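Local structure of bromo domain-containing protein (Trypanosoma cruzi, 6NEY) at residues E13-L18 with D114-K119; D34-Y39 with E45-C50; E79-M84 with E103-F108. The protein probably binds acetylated lysines through its bromodomain, the part of this longer protein held in the crystal, consistent with a role in transcription. All blocks are in the same frame, centred on the assembly; numbering follows the deposited sequence.

Interaction 1: E13-L18 with D114-K119; sequences EELVAL and DAYVTK
Glu14, Leu15 and Leu18 meet Tyr116 in an interhelical contact that joins the first and last helices of the bromodomain's four-helix bundle, 12-21 and 97-124. It is a hydrogen bond with an apolar flank, and one side chain supplies everything on the 114-119 side. The helices run nearly antiparallel, 157° between their directions, but the short segment axes stay 11.9 Å apart at closest approach, so the contact is made by side chains, and Tyr116 spans the gap. Its CG stands anti to the backbone N (chi1 178°), which throws the ring straight across toward 13-18.

The phenol OH donates to Glu14 OE1 at 2.6 Å, a short bond. OE1 accepts with its anti lone pair, the one turned away from OE2, and lies near the plane of the ring at its edge. The carboxylate itself stands almost perpendicular to the ring, 88° between planes. Glu14 reaches this place with an extended chain, crossing the tyrosine at about a right angle. Lys120, just beyond 114-119, makes a salt bridge to the same OE1, so this oxygen is gripped by two partners; the lysine charge would probably help keep Glu14 ionised.

Further along the ring two leucines approach obliquely. Leu18 CD2 lies 4.1 Å from Tyr116 CD2, close to the root of the ring. Leu15 is also backed by Ala63 of helix 56-64, while Tyr10 and Pro11 from the N-terminal loop touch the tyrosine. Nearer the hydroxyl end, Leu15 CD2 comes to 3.6 Å from Tyr116 CE2.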
loop_
_atom_site.group_PDB
_atom_site.type_symbol
_atom_site.label_atom_id
_atom_site.label_comp_id
_atom_site.label_asym_id
_atom_site.label_seq_id
_atom_site.Cartn_x
_atom_site.Cartn_y
_atom_site.Cartn_z
ATOM N N GLU A 13 -5.793 10.044 9.920
ATOM C CA GLU A 13 -7.060 10.141 9.165
ATOM C C GLU A 13 -6.759 10.299 7.666
ATOM O O GLU A 13 -7.459 9.699 6.832
ATOM C CB GLU A 13 -7.917 11.277 9.716
ATOM C CG GLU A 13 -8.343 11.073 11.168
ATOM C CD GLU A 13 -7.404 11.548 12.277
ATOM O OE1 GLU A 13 -6.210 11.893 11.980
ATOM O OE2 GLU A 13 -7.870 11.560 13.467
ATOM N N GLU A 14 -5.736 11.077 7.335
ATOM C CA GLU A 14 -5.340 11.331 5.932
ATOM C C GLU A 14 -4.680 10.096 5.331
ATOM O O GLU A 14 -4.918 9.838 4.147
ATOM C CB GLU A 14 -4.425 12.547 5.824
ATOM C CG GLU A 14 -5.162 13.838 6.042
ATOM C CD GLU A 14 -4.296 15.067 5.835
ATOM O OE1 GLU A 14 -3.045 14.903 5.639
ATOM O OE2 GLU A 14 -4.868 16.179 5.853
ATOM N N LEU A 15 -3.865 9.374 6.101
ATOM C CA LEU A 15 -3.154 8.182 5.600
ATOM C C LEU A 15 -4.159 7.040 5.385
ATOM O O LEU A 15 -3.982 6.253 4.450
ATOM C CB LEU A 15 -2.023 7.806 6.562
ATOM C CG LEU A 15 -0.851 8.789 6.631
ATOM C CD1 LEU A 15 0.335 8.199 7.379
ATOM C CD2 LEU A 15 -0.409 9.238 5.249
ATOM N N VAL A 16 -5.154 6.890 6.257
ATOM C CA VAL A 16 -6.236 5.892 6.017
ATOM C C VAL A 16 -6.923 6.227 4.691
ATOM O O VAL A 16 -7.097 5.329 3.866
ATOM C CB VAL A 16 -7.231 5.845 7.191
ATOM C CG1 VAL A 16 -8.440 5.008 6.846
ATOM C CG2 VAL A 16 -6.547 5.319 8.442
ATOM N N ALA A 17 -7.285 7.491 4.482
ATOM C CA ALA A 17 -7.942 7.961 3.243
ATOM C C ALA A 17 -7.046 7.640 2.043
ATOM O O ALA A 17 -7.593 7.189 1.010
ATOM C CB ALA A 17 -8.264 9.435 3.341
ATOM N N LEU A 18 -5.741 7.916 2.156
ATOM C CA LEU A 18 -4.751 7.643 1.077
ATOM C C LEU A 18 -4.744 6.144 0.748
ATOM O O LEU A 18 -4.824 5.774 -0.425
ATOM C CB LEU A 18 -3.363 8.096 1.544
ATOM C CG LEU A 18 -2.225 7.825 0.565
ATOM C CD1 LEU A 18 -2.478 8.519 -0.760
ATOM C CD2 LEU A 18 -0.908 8.275 1.178
ATOM N N ASP A 114 3.387 9.972 -3.973
ATOM C CA ASP A 114 4.240 11.141 -4.330
ATOM C C ASP A 114 3.425 12.435 -4.195
ATOM O O ASP A 114 3.947 13.420 -3.601
ATOM C CB ASP A 114 4.777 11.031 -5.761
ATOM C CG ASP A 114 5.861 9.995 -5.982
ATOM O OD1 ASP A 114 6.309 9.390 -4.996
ATOM O OD2 ASP A 114 6.247 9.800 -7.174
ATOM N N ALA A 115 2.207 12.453 -4.731
ATOM C CA ALA A 115 1.361 13.663 -4.788
ATOM C C ALA A 115 1.031 14.096 -3.347
ATOM O O ALA A 115 1.082 15.315 -3.047
ATOM C CB ALA A 115 0.126 13.405 -5.611
ATOM N N TYR A 116 0.800 13.124 -2.447
ATOM C CA TYR A 116 0.436 13.393 -1.029
ATOM C C TYR A 116 1.654 13.986 -0.297
ATOM O O TYR A 116 1.537 15.022 0.376
ATOM C CB TYR A 116 -0.056 12.129 -0.321
ATOM C CG TYR A 116 -0.377 12.368 1.135
ATOM C CD1 TYR A 116 -1.542 13.025 1.504
ATOM C CD2 TYR A 116 0.514 12.019 2.137
ATOM C CE1 TYR A 116 -1.823 13.309 2.835
ATOM C CE2 TYR A 116 0.248 12.283 3.468
ATOM C CZ TYR A 116 -0.917 12.940 3.825
ATOM O OH TYR A 116 -1.157 13.188 5.149
ATOM N N VAL A 117 2.810 13.333 -0.413
ATOM C CA VAL A 117 4.054 13.748 0.306
ATOM C C VAL A 117 4.445 15.152 -0.182
ATOM O O VAL A 117 4.774 16.027 0.663
ATOM C CB VAL A 117 5.158 12.693 0.118
ATOM C CG1 VAL A 117 6.527 13.172 0.576
ATOM C CG2 VAL A 117 4.765 11.411 0.850
ATOM N N THR A 118 4.284 15.406 -1.473
ATOM C CA THR A 118 4.592 16.729 -2.073
ATOM C C THR A 118 3.642 17.808 -1.541
ATOM O O THR A 118 4.139 18.884 -1.120
ATOM C CB THR A 118 4.587 16.660 -3.601
ATOM O OG1 THR A 118 5.608 15.711 -3.895
ATOM C CG2 THR A 118 4.845 18.011 -4.226
ATOM N N LYS A 119 2.338 17.557 -1.573
ATOM C CA LYS A 119 1.319 18.512 -1.038
ATOM C C LYS A 119 1.636 18.870 0.417
ATOM O O LYS A 119 1.646 20.100 0.764
ATOM C CB LYS A 119 -0.088 17.923 -1.165
ATOM C CG LYS A 119 -1.201 18.949 -1.083
ATOM C CD LYS A 119 -1.863 19.089 0.250
ATOM C CE LYS A 119 -2.526 20.450 0.376
ATOM N NZ LYS A 119 -3.789 20.383 1.135
#

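Interaction 2: D34-Y39 with E45-C50; sequences DVLVVY and EYTRVC
With chi1 at -72°, Leu36 carries its CG beside the backbone N and swings both methyls toward Tyr46 and Thr47. Tyr46 answers from the other segment with CG roughly anti to its own N (chi1 -166°), which stands the ring up between Val35 and its own helix.

Val35 CG1 sits squarely over one face of that ring, 4.2 Å from the centroid of Tyr46 and only 6° off the ring normal. This is a CH-pi contact with the methyl above the middle of the ring. The opposite face is lined from within the 45-50 segment by Cys50 CB, displaced toward the rim, so the tyrosine is held between a valine methyl and a cysteine methylene. Its ring also meets Phe91 of helix 75-92 edge-to-face, and Asn87 touches it too.

These two short helices, 35-38 and 43-49, belong to the long ZA loop of the bromodomain, the connection between the first two bundle helices that in this family borders the acetyl-lysine pocket. Tyr46 thereby ties the loop to helix 75-92. Asp34 is the N-cap of the first short helix, and its carbonyl O accepts from both Val37 N and Val38 N.

Beside this stack, Leu36 divides its branches between two neighbours. CD2 approaches the tyrosine at its root, 4.2 Å from Tyr46 CB, and meets the ring itself only obliquely. CD1 instead goes to Thr47, crossing that side chain at about a right angle, 4.1 Å from Thr47 CG2. The threonine splits its roles: the methyl faces the leucine, while OG1 bonds back to the carbonyl oxygens of Glu43 and Gln44 in its own helix.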
loop_
_atom_site.group_PDB
_atom_site.type_symbol
_atom_site.label_atom_id
_atom_site.label_comp_id
_atom_site.label_asym_id
_atom_site.label_seq_id
_atom_site.Cartn_x
_atom_site.Cartn_y
_atom_site.Cartn_z
ATOM N N ASP A 34 -8.817 -10.394 1.113
ATOM C CA ASP A 34 -8.066 -11.131 2.162
ATOM C C ASP A 34 -7.798 -12.539 1.608
ATOM O O ASP A 34 -8.736 -13.380 1.652
ATOM C CB ASP A 34 -8.861 -11.112 3.465
ATOM C CG ASP A 34 -8.150 -11.736 4.651
ATOM O OD1 ASP A 34 -7.160 -12.471 4.430
ATOM O OD2 ASP A 34 -8.600 -11.478 5.788
ATOM N N VAL A 35 -6.602 -12.769 1.061
ATOM C CA VAL A 35 -6.328 -13.921 0.142
ATOM C C VAL A 35 -6.762 -15.200 0.861
ATOM O O VAL A 35 -7.572 -15.966 0.305
ATOM C CB VAL A 35 -4.844 -13.970 -0.283
ATOM C CG1 VAL A 35 -4.463 -15.271 -0.987
ATOM C CG2 VAL A 35 -4.479 -12.765 -1.151
ATOM N N LEU A 36 -6.295 -15.379 2.097
ATOM C CA LEU A 36 -6.457 -16.648 2.856
ATOM C C LEU A 36 -7.833 -16.701 3.536
ATOM O O LEU A 36 -8.076 -17.701 4.228
ATOM C CB LEU A 36 -5.300 -16.789 3.854
ATOM C CG LEU A 36 -3.937 -17.111 3.241
ATOM C CD1 LEU A 36 -2.923 -17.501 4.308
ATOM C CD2 LEU A 36 -4.038 -18.218 2.201
ATOM N N VAL A 37 -8.702 -15.697 3.331
ATOM C CA VAL A 37 -10.170 -15.771 3.616
ATOM C C VAL A 37 -10.909 -16.273 2.366
ATOM O O VAL A 37 -11.749 -17.182 2.507
ATOM C CB VAL A 37 -10.746 -14.426 4.103
ATOM C CG1 VAL A 37 -12.271 -14.429 4.100
ATOM C CG2 VAL A 37 -10.219 -14.048 5.481
ATOM N N VAL A 38 -10.618 -15.714 1.183
ATOM C CA VAL A 38 -11.285 -16.099 -0.100
ATOM C C VAL A 38 -10.847 -17.526 -0.466
ATOM O O VAL A 38 -11.705 -18.312 -0.915
ATOM C CB VAL A 38 -10.977 -15.105 -1.236
ATOM C CG1 VAL A 38 -11.765 -15.431 -2.500
ATOM C CG2 VAL A 38 -11.229 -13.662 -0.817
ATOM N N TYR A 39 -9.563 -17.840 -0.260
ATOM C CA TYR A 39 -8.902 -19.119 -0.633
ATOM C C TYR A 39 -8.187 -19.688 0.595
ATOM O O TYR A 39 -6.962 -19.640 0.680
ATOM C CB TYR A 39 -7.951 -18.884 -1.810
ATOM C CG TYR A 39 -8.576 -18.111 -2.944
ATOM C CD1 TYR A 39 -9.510 -18.707 -3.780
ATOM C CD2 TYR A 39 -8.264 -16.780 -3.165
ATOM C CE1 TYR A 39 -10.111 -18.003 -4.811
ATOM C CE2 TYR A 39 -8.854 -16.061 -4.194
ATOM C CZ TYR A 39 -9.782 -16.676 -5.017
ATOM O OH TYR A 39 -10.371 -15.981 -6.030
ATOM N N GLU A 45 0.955 -23.330 0.631
ATOM C CA GLU A 45 1.620 -22.958 -0.644
ATOM C C GLU A 45 1.868 -21.446 -0.655
ATOM O O GLU A 45 3.000 -21.027 -1.012
ATOM C CB GLU A 45 0.760 -23.340 -1.847
ATOM C CG GLU A 45 1.520 -23.297 -3.163
ATOM C CD GLU A 45 0.652 -23.238 -4.412
ATOM O OE1 GLU A 45 -0.586 -23.264 -4.281
ATOM O OE2 GLU A 45 1.223 -23.167 -5.518
ATOM N N TYR A 46 0.851 -20.669 -0.275
ATOM C CA TYR A 46 0.912 -19.184 -0.284
ATOM C C TYR A 46 1.968 -18.699 0.714
ATOM O O TYR A 46 2.744 -17.791 0.337
ATOM C CB TYR A 46 -0.436 -18.523 0.008
ATOM C CG TYR A 46 -0.394 -17.060 -0.347
ATOM C CD1 TYR A 46 -0.177 -16.670 -1.659
ATOM C CD2 TYR A 46 -0.471 -16.070 0.619
ATOM C CE1 TYR A 46 -0.092 -15.336 -2.015
ATOM C CE2 TYR A 46 -0.392 -14.728 0.277
ATOM C CZ TYR A 46 -0.191 -14.360 -1.042
ATOM O OH TYR A 46 -0.103 -13.045 -1.391
ATOM N N THR A 47 2.017 -19.277 1.922
ATOM C CA THR A 47 2.923 -18.810 3.012
ATOM C C THR A 47 4.335 -19.338 2.738
ATOM O O THR A 47 5.297 -18.701 3.206
ATOM C CB THR A 47 2.387 -19.155 4.410
ATOM O OG1 THR A 47 2.293 -20.574 4.520
ATOM C CG2 THR A 47 1.044 -18.515 4.698
ATOM N N ARG A 48 4.443 -20.432 1.973
ATOM C CA ARG A 48 5.720 -20.976 1.439
ATOM C C ARG A 48 6.335 -19.969 0.454
ATOM O O ARG A 48 7.444 -19.476 0.731
ATOM C CB ARG A 48 5.466 -22.325 0.760
ATOM N N VAL A 49 5.638 -19.671 -0.646
ATOM C CA VAL A 49 6.132 -18.783 -1.743
ATOM C C VAL A 49 6.216 -17.327 -1.248
ATOM O O VAL A 49 7.138 -16.613 -1.702
ATOM C CB VAL A 49 5.247 -18.892 -2.999
ATOM N N CYS A 50 5.293 -16.908 -0.374
ATOM C CA CYS A 50 5.168 -15.521 0.163
ATOM C C CYS A 50 5.149 -15.554 1.696
ATOM O O CYS A 50 4.090 -15.399 2.306
ATOM C CB CYS A 50 3.899 -14.845 -0.353
ATOM S SG CYS A 50 3.765 -14.766 -2.162
#

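Interaction 3: E79-M84 with E103-F108; sequences EDIKLM and ERFEAF
Ile81 pushes its CG2 methyl against the outer end of the Phe105 side chain, 3.8 Å from Phe105 CE2. The approach is oblique to the ring, and the two side chains cross at about a right angle. This branch is the one anti to the backbone N of Ile81, whereas CG1 lies beside that N and carries CD1 off in another direction. Phe105 extends to meet it, its CG likewise opposite the backbone N (chi1 166°), so that the ring leans out from its helix toward 79-84.

One turn on from Ile81, Met84 adds a second touch. Its sulfur lies 4.4 Å from Phe105 CZ and 5.5 Å from the ring centroid, 69° off the normal, a Met-aromatic contact of oblique geometry. The methionine also packs on its own helix neighbour, with Met84 CE 3.7 Å from Ile81 CD1. Ile81 and Met84 therefore form a continuous apolar surface for the far end of the phenylalanine. No hydrogen bond crosses here; the joint is purely apolar.

The backbones come nearest at Ile81 and Glu106, whose CA atoms are 7.1 Å apart. All three touching residues are buried. Phe105 is stacked on Phe31 and also touches Val85, and Phe31 reaches Met84 as well. Leu56, at the start of helix 56-64, packs against both Ile81 and Met84, and Leu22 against Ile81. Several elements thus converge on this spot: helices 56-64, 75-92 and 97-124 and the loop after the first helix. This interlocking of aliphatic and aromatic side chains is part of the hydrophobic core of the left-handed four-helix bundle that defines the bromodomain fold.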
loop_
_atom_site.group_PDB
_atom_site.type_symbol
_atom_site.label_atom_id
_atom_site.label_comp_id
_atom_site.label_asym_id
_atom_site.label_seq_id
_atom_site.Cartn_x
_atom_site.Cartn_y
_atom_site.Cartn_z
ATOM N N GLU A 79 7.055 0.374 0.937
ATOM C CA GLU A 79 7.546 -1.028 1.136
ATOM C C GLU A 79 6.375 -2.021 1.220
ATOM O O GLU A 79 6.463 -3.111 0.616
ATOM C CB GLU A 79 8.389 -1.145 2.406
ATOM N N ASP A 80 5.299 -1.674 1.923
ATOM C CA ASP A 80 4.112 -2.558 2.031
ATOM C C ASP A 80 3.446 -2.681 0.650
ATOM O O ASP A 80 3.061 -3.807 0.300
ATOM C CB ASP A 80 3.154 -2.107 3.132
ATOM C CG ASP A 80 3.567 -2.487 4.534
ATOM O OD1 ASP A 80 4.515 -3.306 4.680
ATOM O OD2 ASP A 80 2.945 -1.952 5.478
ATOM N N ILE A 81 3.343 -1.594 -0.132
ATOM C CA ILE A 81 2.800 -1.663 -1.522
ATOM C C ILE A 81 3.724 -2.555 -2.363
ATOM O O ILE A 81 3.214 -3.409 -3.090
ATOM C CB ILE A 81 2.618 -0.279 -2.178
ATOM C CG1 ILE A 81 1.675 0.631 -1.380
ATOM C CG2 ILE A 81 2.165 -0.438 -3.622
ATOM C CD1 ILE A 81 0.312 0.042 -1.133
ATOM N N LYS A 82 5.035 -2.348 -2.292
ATOM C CA LYS A 82 6.001 -3.167 -3.056
ATOM C C LYS A 82 5.794 -4.656 -2.743
ATOM O O LYS A 82 5.933 -5.501 -3.674
ATOM C CB LYS A 82 7.444 -2.822 -2.703
ATOM C CG LYS A 82 8.460 -3.496 -3.611
ATOM N N LEU A 83 5.578 -4.978 -1.474
ATOM C CA LEU A 83 5.459 -6.383 -1.016
ATOM C C LEU A 83 4.180 -6.992 -1.610
ATOM O O LEU A 83 4.271 -8.102 -2.118
ATOM C CB LEU A 83 5.461 -6.426 0.514
ATOM C CG LEU A 83 5.291 -7.813 1.135
ATOM C CD1 LEU A 83 6.507 -8.694 0.862
ATOM C CD2 LEU A 83 5.024 -7.698 2.619
ATOM N N MET A 84 3.029 -6.310 -1.502
ATOM C CA MET A 84 1.743 -6.746 -2.118
ATOM C C MET A 84 1.958 -7.086 -3.596
ATOM O O MET A 84 1.452 -8.116 -4.072
ATOM C CB MET A 84 0.706 -5.621 -2.134
ATOM C CG MET A 84 -0.187 -5.531 -0.977
ATOM S SD MET A 84 -1.012 -3.914 -1.160
ATOM C CE MET A 84 -0.537 -3.242 0.429
ATOM N N GLU A 103 1.253 -4.193 -12.134
ATOM C CA GLU A 103 2.236 -3.165 -12.598
ATOM C C GLU A 103 1.520 -1.806 -12.742
ATOM O O GLU A 103 2.113 -0.768 -12.342
ATOM C CB GLU A 103 2.945 -3.544 -13.907
ATOM C CG GLU A 103 4.122 -2.613 -14.174
ATOM C CD GLU A 103 4.999 -2.936 -15.371
ATOM O OE1 GLU A 103 4.606 -3.780 -16.190
ATOM O OE2 GLU A 103 6.047 -2.268 -15.502
ATOM N N ARG A 104 0.278 -1.781 -13.219
ATOM C CA ARG A 104 -0.455 -0.490 -13.319
ATOM C C ARG A 104 -0.745 0.024 -11.900
ATOM O O ARG A 104 -0.671 1.263 -11.663
ATOM C CB ARG A 104 -1.744 -0.639 -14.126
ATOM C CG ARG A 104 -1.546 -0.821 -15.624
ATOM C CD ARG A 104 -2.881 -0.688 -16.339
ATOM N NE ARG A 104 -3.838 -1.706 -15.936
ATOM C CZ ARG A 104 -4.030 -2.881 -16.537
ATOM N NH1 ARG A 104 -4.956 -3.718 -16.080
ATOM N NH2 ARG A 104 -3.343 -3.209 -17.613
ATOM N N PHE A 105 -1.115 -0.879 -10.989
ATOM C CA PHE A 105 -1.441 -0.560 -9.578
ATOM C C PHE A 105 -0.202 0.037 -8.901
ATOM O O PHE A 105 -0.319 1.070 -8.215
ATOM C CB PHE A 105 -1.940 -1.795 -8.829
ATOM C CG PHE A 105 -1.958 -1.630 -7.336
ATOM C CD1 PHE A 105 -2.958 -0.891 -6.727
ATOM C CD2 PHE A 105 -0.969 -2.196 -6.534
ATOM C CE1 PHE A 105 -2.979 -0.727 -5.352
ATOM C CE2 PHE A 105 -0.993 -2.017 -5.157
ATOM C CZ PHE A 105 -1.998 -1.293 -4.572
ATOM N N GLU A 106 0.972 -0.568 -9.108
ATOM C CA GLU A 106 2.226 -0.088 -8.464
ATOM C C GLU A 106 2.488 1.356 -8.926
ATOM O O GLU A 106 2.790 2.224 -8.055
ATOM C CB GLU A 106 3.382 -1.054 -8.744
ATOM C CG GLU A 106 4.643 -0.777 -7.938
ATOM C CD GLU A 106 5.812 -1.643 -8.409
ATOM O OE1 GLU A 106 5.913 -1.897 -9.634
ATOM O OE2 GLU A 106 6.601 -2.084 -7.573
ATOM N N ALA A 107 2.305 1.626 -10.221
ATOM C CA ALA A 107 2.554 2.950 -10.836
ATOM C C ALA A 107 1.562 3.994 -10.275
ATOM O O ALA A 107 1.961 5.124 -9.899
ATOM C CB ALA A 107 2.467 2.824 -12.333
ATOM N N PHE A 108 0.291 3.616 -10.202
ATOM C CA PHE A 108 -0.800 4.434 -9.614
ATOM C C PHE A 108 -0.499 4.769 -8.151
ATOM O O PHE A 108 -0.586 5.924 -7.762
ATOM C CB PHE A 108 -2.137 3.709 -9.745
ATOM C CG PHE A 108 -3.226 4.359 -8.933
ATOM C CD1 PHE A 108 -3.763 5.566 -9.341
ATOM C CD2 PHE A 108 -3.681 3.793 -7.756
ATOM C CE1 PHE A 108 -4.758 6.190 -8.607
ATOM C CE2 PHE A 108 -4.683 4.418 -7.024
ATOM C CZ PHE A 108 -5.215 5.607 -7.451
#

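Interactions 1 and 3 share helix 97-124, which runs along the bundle: interaction 3 lies on its earlier part and interaction 1 nearer its C-terminal end, their centres 16 Å apart. Interaction 1 closes the domain by joining its first and last helices, and both other contacts fall within the sequence it spans. Interaction 2 comes first among these and is complete before interaction 3 begins. Its centre is 18 Å from that of interaction 3 and 29 Å from that of interaction 1, on the opposite side of the chain's centre. The bundle is thus pinned at one end and filled in its core, while the loop helices pack together at the other end.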